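Local coordinates for probable GTP-binding protein engB (Pyrococcus horikoshii, PDB 2CXX) that binds guanine nucleotide and probably hydrolyses GTP with magnesium as cofactor, with a predicted role in normal cell division and septation, at residues A[143-146]-A[147-151]; A[96-99]-A[100-104]; A[173-176]-A[177-181]; A[115-118]-A[119-123]. One frame throughout, in Å; residues are numbered along the deposited sequence.

Contact 1 (A[143-146]-A[147-151]); sequences NFLA and EKFEV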
loop_
_atom_site.group_PDB
_atom_site.type_symbol
_atom_site.label_atom_id
_atom_site.label_comp_id
_atom_site.label_asym_id
_atom_site.label_seq_id
_atom_site.Cartn_x
_atom_site.Cartn_y
_atom_site.Cartn_z
ATOM N N ASN A 143 0.362 -13.292 -9.761
ATOM C CA ASN A 143 -0.388 -13.407 -11.006
ATOM C C ASN A 143 -1.847 -13.181 -10.741
ATOM O O ASN A 143 -2.541 -12.575 -11.563
ATOM C CB ASN A 143 -0.233 -14.776 -11.657
ATOM C CG ASN A 143 1.136 -14.970 -12.276
ATOM O OD1 ASN A 143 1.861 -14.004 -12.524
ATOM N ND2 ASN A 143 1.486 -16.203 -12.565
ATOM N N PHE A 144 -2.336 -13.667 -9.593
ATOM C CA PHE A 144 -3.741 -13.491 -9.237
ATOM C C PHE A 144 -4.045 -12.000 -9.031
ATOM O O PHE A 144 -5.042 -11.472 -9.536
ATOM C CB PHE A 144 -4.036 -14.289 -7.915
ATOM C CG PHE A 144 -5.429 -14.163 -7.424
ATOM C CD1 PHE A 144 -6.431 -14.983 -7.930
ATOM C CD2 PHE A 144 -5.754 -13.216 -6.452
ATOM C CE1 PHE A 144 -7.720 -14.858 -7.470
ATOM C CE2 PHE A 144 -7.013 -13.076 -5.990
ATOM C CZ PHE A 144 -8.026 -13.895 -6.486
ATOM N N LEU A 145 -3.189 -11.324 -8.261
ATOM C CA LEU A 145 -3.400 -9.926 -7.965
ATOM C C LEU A 145 -3.311 -9.113 -9.243
ATOM O O LEU A 145 -4.043 -8.154 -9.414
ATOM C CB LEU A 145 -2.348 -9.436 -6.936
ATOM C CG LEU A 145 -2.356 -10.065 -5.530
ATOM C CD1 LEU A 145 -1.325 -9.387 -4.628
ATOM C CD2 LEU A 145 -3.720 -9.872 -4.954
ATOM N N ALA A 146 -2.412 -9.482 -10.147
ATOM C CA ALA A 146 -2.280 -8.715 -11.383
ATOM C C ALA A 146 -3.584 -8.792 -12.179
ATOM O O ALA A 146 -4.062 -7.785 -12.675
ATOM C CB ALA A 146 -1.083 -9.216 -12.215
ATOM N N GLU A 147 -4.193 -9.979 -12.254
ATOM C CA GLU A 147 -5.447 -10.121 -12.977
ATOM C C GLU A 147 -6.575 -9.308 -12.273
ATOM O O GLU A 147 -7.346 -8.630 -12.936
ATOM C CB GLU A 147 -5.777 -11.630 -13.042
ATOM C CG GLU A 147 -6.780 -12.077 -14.102
ATOM C CD GLU A 147 -8.195 -11.865 -13.718
ATOM O OE1 GLU A 147 -8.509 -12.017 -12.533
ATOM O OE2 GLU A 147 -9.027 -11.563 -14.613
ATOM N N LYS A 148 -6.638 -9.345 -10.934
ATOM C CA LYS A 148 -7.710 -8.630 -10.231
ATOM C C LYS A 148 -7.544 -7.104 -10.257
ATOM O O LYS A 148 -8.540 -6.358 -10.266
ATOM C CB LYS A 148 -7.787 -9.110 -8.765
ATOM C CG LYS A 148 -8.231 -10.584 -8.624
ATOM C CD LYS A 148 -9.659 -10.745 -9.068
ATOM C CE LYS A 148 -10.028 -12.213 -9.231
ATOM N NZ LYS A 148 -11.402 -12.376 -9.825
ATOM N N PHE A 149 -6.292 -6.652 -10.266
ATOM C CA PHE A 149 -5.983 -5.205 -10.277
ATOM C C PHE A 149 -5.952 -4.627 -11.723
ATOM O O PHE A 149 -5.747 -3.441 -11.900
ATOM C CB PHE A 149 -4.597 -4.963 -9.695
ATOM C CG PHE A 149 -4.499 -5.073 -8.183
ATOM C CD1 PHE A 149 -5.525 -5.663 -7.412
ATOM C CD2 PHE A 149 -3.302 -4.656 -7.537
ATOM C CE1 PHE A 149 -5.360 -5.836 -6.051
ATOM C CE2 PHE A 149 -3.127 -4.842 -6.157
ATOM C CZ PHE A 149 -4.152 -5.435 -5.412
ATOM N N GLU A 150 -6.147 -5.482 -12.729
ATOM C CA GLU A 150 -6.111 -5.068 -14.156
ATOM C C GLU A 150 -4.741 -4.548 -14.562
ATOM O O GLU A 150 -4.593 -3.489 -15.170
ATOM C CB GLU A 150 -7.210 -4.016 -14.501
ATOM C CG GLU A 150 -8.607 -4.599 -14.340
ATOM C CD GLU A 150 -9.723 -3.626 -14.667
ATOM O OE1 GLU A 150 -9.450 -2.453 -15.031
ATOM O OE2 GLU A 150 -10.884 -4.052 -14.537
ATOM N N VAL A 151 -3.730 -5.323 -14.190
ATOM C CA VAL A 151 -2.341 -5.055 -14.508
ATOM C C VAL A 151 -1.933 -5.952 -15.670
ATOM O O VAL A 151 -2.080 -7.168 -15.595
ATOM C CB VAL A 151 -1.430 -5.349 -13.339
ATOM C CG1 VAL A 151 -0.015 -5.200 -13.748
ATOM C CG2 VAL A 151 -1.727 -4.358 -12.227
#

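Contact 2 (A[96-99]-A[100-104]); sequences PEII and KRWEK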
loop_
_atom_site.group_PDB
_atom_site.type_symbol
_atom_site.label_atom_id
_atom_site.label_comp_id
_atom_site.label_asym_id
_atom_site.label_seq_id
_atom_site.Cartn_x
_atom_site.Cartn_y
_atom_site.Cartn_z
ATOM N N PRO A 96 -5.245 -12.474 -1.509
ATOM C CA PRO A 96 -6.021 -13.216 -2.514
ATOM C C PRO A 96 -7.274 -13.899 -1.928
ATOM O O PRO A 96 -8.317 -13.965 -2.595
ATOM C CB PRO A 96 -5.002 -14.227 -3.061
ATOM C CG PRO A 96 -3.634 -13.548 -2.796
ATOM C CD PRO A 96 -3.851 -12.957 -1.425
ATOM N N GLU A 97 -7.196 -14.340 -0.668
ATOM C CA GLU A 97 -8.322 -15.042 -0.097
ATOM C C GLU A 97 -9.393 -14.048 0.293
ATOM O O GLU A 97 -10.569 -14.346 0.196
ATOM C CB GLU A 97 -7.850 -15.886 1.090
ATOM C CG GLU A 97 -6.870 -16.975 0.637
ATOM C CD GLU A 97 -7.444 -17.812 -0.503
ATOM O OE1 GLU A 97 -8.510 -18.434 -0.299
ATOM O OE2 GLU A 97 -6.847 -17.827 -1.616
ATOM N N ILE A 98 -8.994 -12.838 0.714
ATOM C CA ILE A 98 -9.979 -11.811 1.029
ATOM C C ILE A 98 -10.697 -11.419 -0.270
ATOM O O ILE A 98 -11.907 -11.278 -0.294
ATOM C CB ILE A 98 -9.282 -10.580 1.638
ATOM C CG1 ILE A 98 -8.771 -10.972 3.036
ATOM C CG2 ILE A 98 -10.226 -9.365 1.768
ATOM C CD1 ILE A 98 -7.862 -9.912 3.635
ATOM N N ILE A 99 -9.936 -11.275 -1.356
ATOM C CA ILE A 99 -10.545 -10.868 -2.621
ATOM C C ILE A 99 -11.613 -11.873 -3.013
ATOM O O ILE A 99 -12.707 -11.478 -3.319
ATOM C CB ILE A 99 -9.492 -10.730 -3.724
ATOM C CG1 ILE A 99 -8.749 -9.418 -3.497
ATOM C CG2 ILE A 99 -10.141 -10.721 -5.157
ATOM C CD1 ILE A 99 -7.455 -9.346 -4.355
ATOM N N LYS A 100 -11.312 -13.156 -2.898
ATOM C CA LYS A 100 -12.283 -14.185 -3.276
ATOM C C LYS A 100 -13.590 -14.169 -2.432
ATOM O O LYS A 100 -14.737 -14.312 -2.992
ATOM C CB LYS A 100 -11.604 -15.569 -3.201
ATOM C CG LYS A 100 -10.312 -15.738 -4.045
ATOM C CD LYS A 100 -9.686 -17.089 -3.819
ATOM C CE LYS A 100 -8.287 -17.123 -4.403
ATOM N NZ LYS A 100 -7.586 -18.417 -4.090
ATOM N N ARG A 101 -13.464 -13.924 -1.120
ATOM C CA ARG A 101 -14.678 -13.925 -0.303
ATOM C C ARG A 101 -15.508 -12.667 -0.543
ATOM O O ARG A 101 -16.747 -12.717 -0.499
ATOM C CB ARG A 101 -14.382 -14.075 1.194
ATOM C CG ARG A 101 -13.497 -15.257 1.570
ATOM C CD ARG A 101 -13.583 -15.417 3.152
ATOM N NE ARG A 101 -12.613 -16.364 3.653
ATOM C CZ ARG A 101 -11.352 -16.065 3.931
ATOM N NH1 ARG A 101 -10.935 -14.831 3.765
ATOM N NH2 ARG A 101 -10.525 -17.020 4.366
ATOM N N TRP A 102 -14.857 -11.544 -0.820
ATOM C CA TRP A 102 -15.597 -10.334 -1.095
ATOM C C TRP A 102 -16.311 -10.443 -2.447
ATOM O O TRP A 102 -17.496 -10.066 -2.571
ATOM C CB TRP A 102 -14.624 -9.123 -1.068
ATOM C CG TRP A 102 -14.355 -8.618 0.354
ATOM C CD1 TRP A 102 -13.982 -9.382 1.455
ATOM C CD2 TRP A 102 -14.492 -7.278 0.837
ATOM N NE1 TRP A 102 -13.886 -8.593 2.574
ATOM C CE2 TRP A 102 -14.198 -7.298 2.233
ATOM C CE3 TRP A 102 -14.838 -6.057 0.241
ATOM C CZ2 TRP A 102 -14.249 -6.156 3.015
ATOM C CZ3 TRP A 102 -14.881 -4.905 1.043
ATOM C CH2 TRP A 102 -14.587 -4.972 2.411
ATOM N N GLU A 103 -15.630 -10.986 -3.444
ATOM C CA GLU A 103 -16.273 -11.100 -4.750
ATOM C C GLU A 103 -17.454 -12.038 -4.603
ATOM O O GLU A 103 -18.504 -11.748 -5.156
ATOM C CB GLU A 103 -15.322 -11.621 -5.817
ATOM C CG GLU A 103 -14.167 -10.663 -6.163
ATOM C CD GLU A 103 -13.341 -11.181 -7.352
ATOM O OE1 GLU A 103 -13.343 -12.392 -7.533
ATOM O OE2 GLU A 103 -12.700 -10.409 -8.084
ATOM N N LYS A 104 -17.291 -13.142 -3.862
ATOM C CA LYS A 104 -18.415 -14.060 -3.640
ATOM C C LYS A 104 -19.650 -13.301 -3.184
ATOM O O LYS A 104 -20.753 -13.526 -3.707
ATOM C CB LYS A 104 -18.054 -15.142 -2.600
ATOM C CG LYS A 104 -19.012 -16.331 -2.562
ATOM C CD LYS A 104 -18.756 -17.187 -1.351
ATOM C CE LYS A 104 -19.862 -18.208 -1.091
ATOM N NZ LYS A 104 -19.294 -19.271 -0.195
#

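Contact 3 (A[173-176]-A[177-181]); sequences RLKN and RIFEV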
loop_
_atom_site.group_PDB
_atom_site.type_symbol
_atom_site.label_atom_id
_atom_site.label_comp_id
_atom_site.label_asym_id
_atom_site.label_seq_id
_atom_site.Cartn_x
_atom_site.Cartn_y
_atom_site.Cartn_z
ATOM N N ARG A 173 15.444 -3.923 -3.042
ATOM C CA ARG A 173 14.904 -3.917 -4.401
ATOM C C ARG A 173 13.672 -2.982 -4.466
ATOM O O ARG A 173 13.455 -2.278 -5.473
ATOM C CB ARG A 173 14.510 -5.349 -4.834
ATOM C CG ARG A 173 15.564 -6.427 -4.585
ATOM C CD ARG A 173 15.323 -7.725 -5.389
ATOM N NE ARG A 173 15.062 -7.452 -6.802
ATOM C CZ ARG A 173 15.978 -7.439 -7.775
ATOM N NH1 ARG A 173 17.259 -7.694 -7.513
ATOM N NH2 ARG A 173 15.602 -7.144 -9.017
ATOM N N LEU A 174 12.876 -2.950 -3.377
ATOM C CA LEU A 174 11.685 -2.115 -3.334
ATOM C C LEU A 174 12.136 -0.658 -3.331
ATOM O O LEU A 174 11.558 0.170 -4.010
ATOM C CB LEU A 174 10.805 -2.452 -2.110
ATOM C CG LEU A 174 9.649 -1.483 -1.845
ATOM C CD1 LEU A 174 8.750 -1.425 -3.097
ATOM C CD2 LEU A 174 8.836 -1.915 -0.648
ATOM N N LYS A 175 13.172 -0.343 -2.541
ATOM C CA LYS A 175 13.694 1.014 -2.511
ATOM C C LYS A 175 14.187 1.400 -3.920
ATOM O O LYS A 175 13.900 2.469 -4.410
ATOM C CB LYS A 175 14.855 1.106 -1.512
ATOM C CG LYS A 175 15.143 2.499 -1.018
ATOM C CD LYS A 175 16.457 2.514 -0.208
ATOM C CE LYS A 175 16.439 1.463 0.917
ATOM N NZ LYS A 175 16.439 2.062 2.323
ATOM N N ASN A 176 14.927 0.524 -4.575
ATOM C CA ASN A 176 15.420 0.850 -5.928
ATOM C C ASN A 176 14.278 1.109 -6.886
ATOM O O ASN A 176 14.323 2.021 -7.642
ATOM C CB ASN A 176 16.237 -0.306 -6.485
ATOM C CG ASN A 176 17.524 -0.513 -5.750
ATOM O OD1 ASN A 176 18.075 0.430 -5.159
ATOM N ND2 ASN A 176 18.035 -1.750 -5.782
ATOM N N ARG A 177 13.238 0.279 -6.830
ATOM C CA ARG A 177 12.062 0.476 -7.695
ATOM C C ARG A 177 11.426 1.863 -7.477
ATOM O O ARG A 177 11.091 2.569 -8.412
ATOM C CB ARG A 177 11.024 -0.636 -7.422
ATOM C CG ARG A 177 9.758 -0.680 -8.340
ATOM C CD ARG A 177 9.907 -1.425 -9.651
ATOM N NE ARG A 177 10.557 -0.573 -10.633
ATOM C CZ ARG A 177 9.957 0.119 -11.610
ATOM N NH1 ARG A 177 8.661 0.082 -11.806
ATOM N NH2 ARG A 177 10.692 0.924 -12.370
ATOM N N ILE A 178 11.187 2.227 -6.231
ATOM C CA ILE A 178 10.601 3.499 -5.893
ATOM C C ILE A 178 11.398 4.635 -6.516
ATOM O O ILE A 178 10.833 5.532 -7.129
ATOM C CB ILE A 178 10.596 3.683 -4.374
ATOM C CG1 ILE A 178 9.574 2.749 -3.786
ATOM C CG2 ILE A 178 10.355 5.156 -3.992
ATOM C CD1 ILE A 178 9.555 2.837 -2.254
ATOM N N PHE A 179 12.719 4.596 -6.365
ATOM C CA PHE A 179 13.491 5.677 -6.927
ATOM C C PHE A 179 13.591 5.652 -8.409
ATOM O O PHE A 179 13.646 6.688 -9.044
ATOM C CB PHE A 179 14.839 5.762 -6.231
ATOM C CG PHE A 179 14.687 6.316 -4.862
ATOM C CD1 PHE A 179 14.898 5.542 -3.753
ATOM C CD2 PHE A 179 14.175 7.601 -4.694
ATOM C CE1 PHE A 179 14.598 6.023 -2.496
ATOM C CE2 PHE A 179 13.875 8.076 -3.444
ATOM C CZ PHE A 179 14.086 7.280 -2.343
ATOM N N GLU A 180 13.518 4.468 -8.974
ATOM C CA GLU A 180 13.582 4.321 -10.426
ATOM C C GLU A 180 12.282 4.917 -10.992
ATOM O O GLU A 180 12.292 5.729 -11.931
ATOM C CB GLU A 180 13.717 2.840 -10.676
ATOM C CG GLU A 180 14.014 2.321 -11.996
ATOM C CD GLU A 180 14.135 0.822 -11.896
ATOM O OE1 GLU A 180 15.167 0.340 -11.374
ATOM O OE2 GLU A 180 13.175 0.110 -12.272
ATOM N N VAL A 181 11.138 4.534 -10.424
ATOM C CA VAL A 181 9.874 5.112 -10.892
ATOM C C VAL A 181 9.876 6.628 -10.799
ATOM O O VAL A 181 9.425 7.295 -11.737
ATOM C CB VAL A 181 8.644 4.605 -10.111
ATOM C CG1 VAL A 181 7.378 5.413 -10.556
ATOM C CG2 VAL A 181 8.484 3.118 -10.345
#

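Contact 4 (A[115-118]-A[119-123]); sequences YQFL and RELDI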
loop_
_atom_site.group_PDB
_atom_site.type_symbol
_atom_site.label_atom_id
_atom_site.label_comp_id
_atom_site.label_asym_id
_atom_site.label_seq_id
_atom_site.Cartn_x
_atom_site.Cartn_y
_atom_site.Cartn_z
ATOM N N TYR A 115 -6.253 0.234 -5.843
ATOM C CA TYR A 115 -5.294 0.236 -6.939
ATOM C C TYR A 115 -5.977 0.819 -8.192
ATOM O O TYR A 115 -5.397 1.625 -8.952
ATOM C CB TYR A 115 -4.805 -1.192 -7.233
ATOM C CG TYR A 115 -3.736 -1.248 -8.288
ATOM C CD1 TYR A 115 -4.075 -1.302 -9.621
ATOM C CD2 TYR A 115 -2.389 -1.160 -7.944
ATOM C CE1 TYR A 115 -3.102 -1.248 -10.640
ATOM C CE2 TYR A 115 -1.388 -1.123 -8.945
ATOM C CZ TYR A 115 -1.778 -1.167 -10.291
ATOM O OH TYR A 115 -0.873 -1.193 -11.317
ATOM N N GLN A 116 -7.242 0.480 -8.406
ATOM C CA GLN A 116 -7.887 1.002 -9.601
ATOM C C GLN A 116 -8.167 2.472 -9.478
ATOM O O GLN A 116 -8.106 3.206 -10.498
ATOM C CB GLN A 116 -9.154 0.218 -9.925
ATOM C CG GLN A 116 -8.806 -1.210 -10.371
ATOM C CD GLN A 116 -10.033 -2.067 -10.709
ATOM O OE1 GLN A 116 -11.160 -1.570 -10.717
ATOM N NE2 GLN A 116 -9.810 -3.348 -11.021
ATOM N N PHE A 117 -8.364 2.938 -8.243
ATOM C CA PHE A 117 -8.584 4.357 -8.023
ATOM C C PHE A 117 -7.279 5.116 -8.383
ATOM O O PHE A 117 -7.312 6.141 -9.098
ATOM C CB PHE A 117 -9.005 4.584 -6.560
ATOM C CG PHE A 117 -8.823 6.010 -6.063
ATOM C CD1 PHE A 117 -9.696 7.049 -6.473
ATOM C CD2 PHE A 117 -7.805 6.313 -5.165
ATOM C CE1 PHE A 117 -9.541 8.353 -5.983
ATOM C CE2 PHE A 117 -7.634 7.582 -4.670
ATOM C CZ PHE A 117 -8.496 8.629 -5.058
ATOM N N LEU A 118 -6.141 4.629 -7.906
ATOM C CA LEU A 118 -4.887 5.305 -8.229
ATOM C C LEU A 118 -4.668 5.356 -9.742
ATOM O O LEU A 118 -4.068 6.330 -10.261
ATOM C CB LEU A 118 -3.700 4.592 -7.578
ATOM C CG LEU A 118 -3.729 4.667 -6.022
ATOM C CD1 LEU A 118 -2.680 3.771 -5.409
ATOM C CD2 LEU A 118 -3.477 6.142 -5.555
ATOM N N ARG A 119 -5.134 4.325 -10.450
ATOM C CA ARG A 119 -4.942 4.301 -11.919
ATOM C C ARG A 119 -5.796 5.375 -12.573
ATOM O O ARG A 119 -5.332 6.029 -13.504
ATOM C CB ARG A 119 -5.265 2.901 -12.484
ATOM C CG ARG A 119 -5.083 2.748 -14.070
ATOM C CD ARG A 119 -3.582 2.727 -14.436
ATOM N NE ARG A 119 -3.328 3.045 -15.858
ATOM C CZ ARG A 119 -2.873 2.178 -16.749
ATOM N NH1 ARG A 119 -2.647 0.918 -16.381
ATOM N NH2 ARG A 119 -2.544 2.599 -17.981
ATOM N N GLU A 120 -7.002 5.597 -12.077
ATOM C CA GLU A 120 -7.860 6.684 -12.596
ATOM C C GLU A 120 -7.196 8.012 -12.364
ATOM O O GLU A 120 -7.446 8.937 -13.102
ATOM C CB GLU A 120 -9.236 6.749 -11.906
ATOM C CG GLU A 120 -10.168 5.622 -12.283
ATOM C CD GLU A 120 -11.536 5.770 -11.663
ATOM O OE1 GLU A 120 -11.864 6.889 -11.183
ATOM O OE2 GLU A 120 -12.283 4.757 -11.664
ATOM N N LEU A 121 -6.355 8.108 -11.338
ATOM C CA LEU A 121 -5.666 9.376 -11.050
ATOM C C LEU A 121 -4.288 9.545 -11.696
ATOM O O LEU A 121 -3.628 10.548 -11.466
ATOM C CB LEU A 121 -5.518 9.532 -9.526
ATOM C CG LEU A 121 -6.700 10.246 -8.862
ATOM C CD1 LEU A 121 -8.014 9.573 -9.203
ATOM C CD2 LEU A 121 -6.487 10.231 -7.342
ATOM N N ASP A 122 -3.882 8.561 -12.477
ATOM C CA ASP A 122 -2.611 8.522 -13.229
ATOM C C ASP A 122 -1.411 8.573 -12.293
ATOM O O ASP A 122 -0.363 9.114 -12.616
ATOM C CB ASP A 122 -2.537 9.625 -14.309
ATOM C CG ASP A 122 -3.701 9.558 -15.306
ATOM O OD1 ASP A 122 -4.174 8.438 -15.667
ATOM O OD2 ASP A 122 -4.095 10.619 -15.820
ATOM N N ILE A 123 -1.561 7.965 -11.111
ATOM C CA ILE A 123 -0.447 7.941 -10.188
ATOM C C ILE A 123 0.312 6.623 -10.309
ATOM O O ILE A 123 -0.280 5.560 -10.084
ATOM C CB ILE A 123 -0.970 8.101 -8.737
ATOM C CG1 ILE A 123 -1.495 9.524 -8.564
ATOM C CG2 ILE A 123 0.168 7.750 -7.727
ATOM C CD1 ILE A 123 -2.223 9.757 -7.189
#

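Contact 1 (A[143-146]-A[147-151])
Val151 sends its N-H back to Ala146 O over 2.9 Å, an almost straight bond (171°) that spans five residues and closes the last turn of helix 138-149. Upstream, the ordinary helical bonds run from Glu147 N to Asn143 O, from Lys148 N to Phe144 O, and from Phe149 N to Leu145 O at 2.8 Å. At the end, Glu150 takes a positive phi of 63° and gives a weak 3.4 Å bond from its N to Glu147 O. Beneath the turn, Ala146 CB packs at 4.0 Å against Val151 CB; the small methyl and the branched residue suit this buried seam.

On the side facing helix 94-104, Lys148 CG makes a CH-pi contact over one face of the Phe144 ring (chi1 179°, CG anti to the backbone N), offset toward the rim and 4.1 Å from the centroid. The lysine's CE nears ring CZ; NZ forms a salt bridge with Glu103 and a long 4.0 Å pairing with Glu147 OE1. Asn143 OD1 is satisfied by Gln139 one turn earlier. The positive phi and paired return of amides to the last turn, with Val151 folded against Ala146, make this a Schellman motif at the C-terminal end of a helix.

Contact 2 (A[96-99]-A[100-104])
Pro96 O receives Lys100 N at 3.1 Å, the first of five consecutive i to i+4 bonds that carry regular alpha-helix through 96-104. Arg101 N follows to Glu97 O, Trp102 N to Ile98 O, Glu103 N to Ile99 O and, last, Lys104 N to Lys100 O; Ile98 O and Ile99 O point almost straight at their donors, with C=O...N angles of 165° and 164°. Pro96 suits its place as the third residue of helix 94-104: in the first turn no intrahelical acceptor needs an N-H there, and its carbonyl serves the helix normally.

Among the side chains, Glu97 and Lys100 form a salt bridge. The glutamate folds back at chi2 (-53°), while the lysine runs extended beyond CG past Pro96 O, and NZ reaches OE2 at 2.6 Å on the syn side of the carboxylate. The same lysine has a cation-pi contact with Phe144 of helix 138-149.

Ile98 and Trp102 lie next to each other and point the same way; the isoleucine's CG2 branch rests 3.8 Å from CD1 of the indole. Ile98 also touches Arg9, a predicted GTP-binding residue. One residue on, Ile99 CG2 lies 3.9 Å from Glu103 OE2, whose salt bridge is with Lys148. The beta-branched isoleucine thus gives the carboxylate an apolar flank and packs onto Leu145 and Lys148.

Chemically, this is a short, hydrogen-bonded salt bridge between opposite charges near the helix surface, with an apolar strip beside it; Glu97 probably helps keep Lys100 protonated.

Contact 3 (A[173-176]-A[177-181])
Arg173 O takes Arg177 N at 2.9 Å, a bond of 161° at the hydrogen. Leu174 O and Lys175 O receive Ile178 N and Phe179 N, and Asn176 O accepts Glu180 N along a more bent path, so every carbonyl of 173-176 is engaged by an amide four residues on. Glu180 CB sits only 3.2 Å from Asn176 O, close beside that last bond.

Glu180 OE2 is gripped twice by Arg177, one turn back. The arginine starts with CG anti to the backbone N (chi1 -174°) and bends at chi2 and chi3, which brings NH2 to Glu180 OE2 at 2.6 Å; NE adds a weak bond to the same oxygen. OE2 is met on its anti side, and lies 20° out of the guanidinium plane. Val181 CG2 lies over one face of that group, offset toward the rim, 3.3 Å above the plane, while NH1 is held by Lys158 O, so the long side chain is fixed at several points.

All of this belongs to the amphipathic helix 171-184, which lies against the central sheet of the P-loop GTPase fold. Its buried side is apolar: Leu174 CD1 meets Ile178 CG1 at 4.3 Å, and both residues, with Val181, press on Ile126 of strand 125-130. Leu174 also touches Ile163, a predicted GTP-binding residue. Away from that seam, Lys175 and Phe179 lie alongside each other, and the lysine CG approaches the ring at its edge, in plane, 3.9 Å from CE1. The methylenes of the lysine suit an aromatic neighbour, and Phe179 turns its ring to meet those of Trp43 and His46.

Contact 4 (A[115-118]-A[119-123])
Phe117 and Leu121 meet closely: CZ of the ring comes to 3.4 Å from Leu121 CD2, and CE1 lies 3.8 Å from both leucine methyls. The phenylalanine gets there because its CG stands anti to the backbone N (chi1 161°), which swings the ring toward the end of the helix, where the forked leucine can bring both methyls close to the ring, obliquely. A second apolar pair sits deeper, Leu118 CD2 against Ile123 CD1 at a looser 4.2 Å.

Backbone bonds frame both. Leu118 O receives Ile123 N at 3.1 Å, nearly straight (170°), and a weak bond from Leu121 N, which also donates to Phe117 O. Asp122 takes a positive phi of 62° and its N returns to Arg119 O, completing a Schellman motif that turns the chain out of helix 110-120.

The solvent side is thinner. Arg119, Glu120 and Asp122 are exposed, and Arg119 and Glu120 touch the first segment mainly through CB and CG methylenes beside Gln116 O and Phe117 O, as befits charged residues on an outer surface.

Around the packed side, helix 62-79 covers Phe117, Leu121 and Ile123 through Val73, Glu77 and Ile76; Leu118 and Ile123 settle on Ala86 of strand 85-91, and Leu118 also on Thr125 of strand 125-130; Tyr115 leans on both strands and meets Phe149 of helix 138-149.

Following the chain from the N terminus, contact 2 comes first on helix 94-104, then contact 4 at the end of helix 110-120, contact 1 at the end of helix 138-149 and contact 3 on helix 171-184. Each is local, and they run in series, with none nested or crossing; none closes a long loop. Contacts 4 and 1 turn the chain out of their helices, and contact 4 leads into strand 125-130. Contact 1 is the bridge: it touches contact 2 where Leu145 packs on Ile99 and Phe144 on Pro96, and contact 4 through Phe149 and Tyr115. Contact 3 touches none of them, its centre about 29 Å from that of contact 2, yet both 3 and 4 pack on strands 85-91 and 125-130.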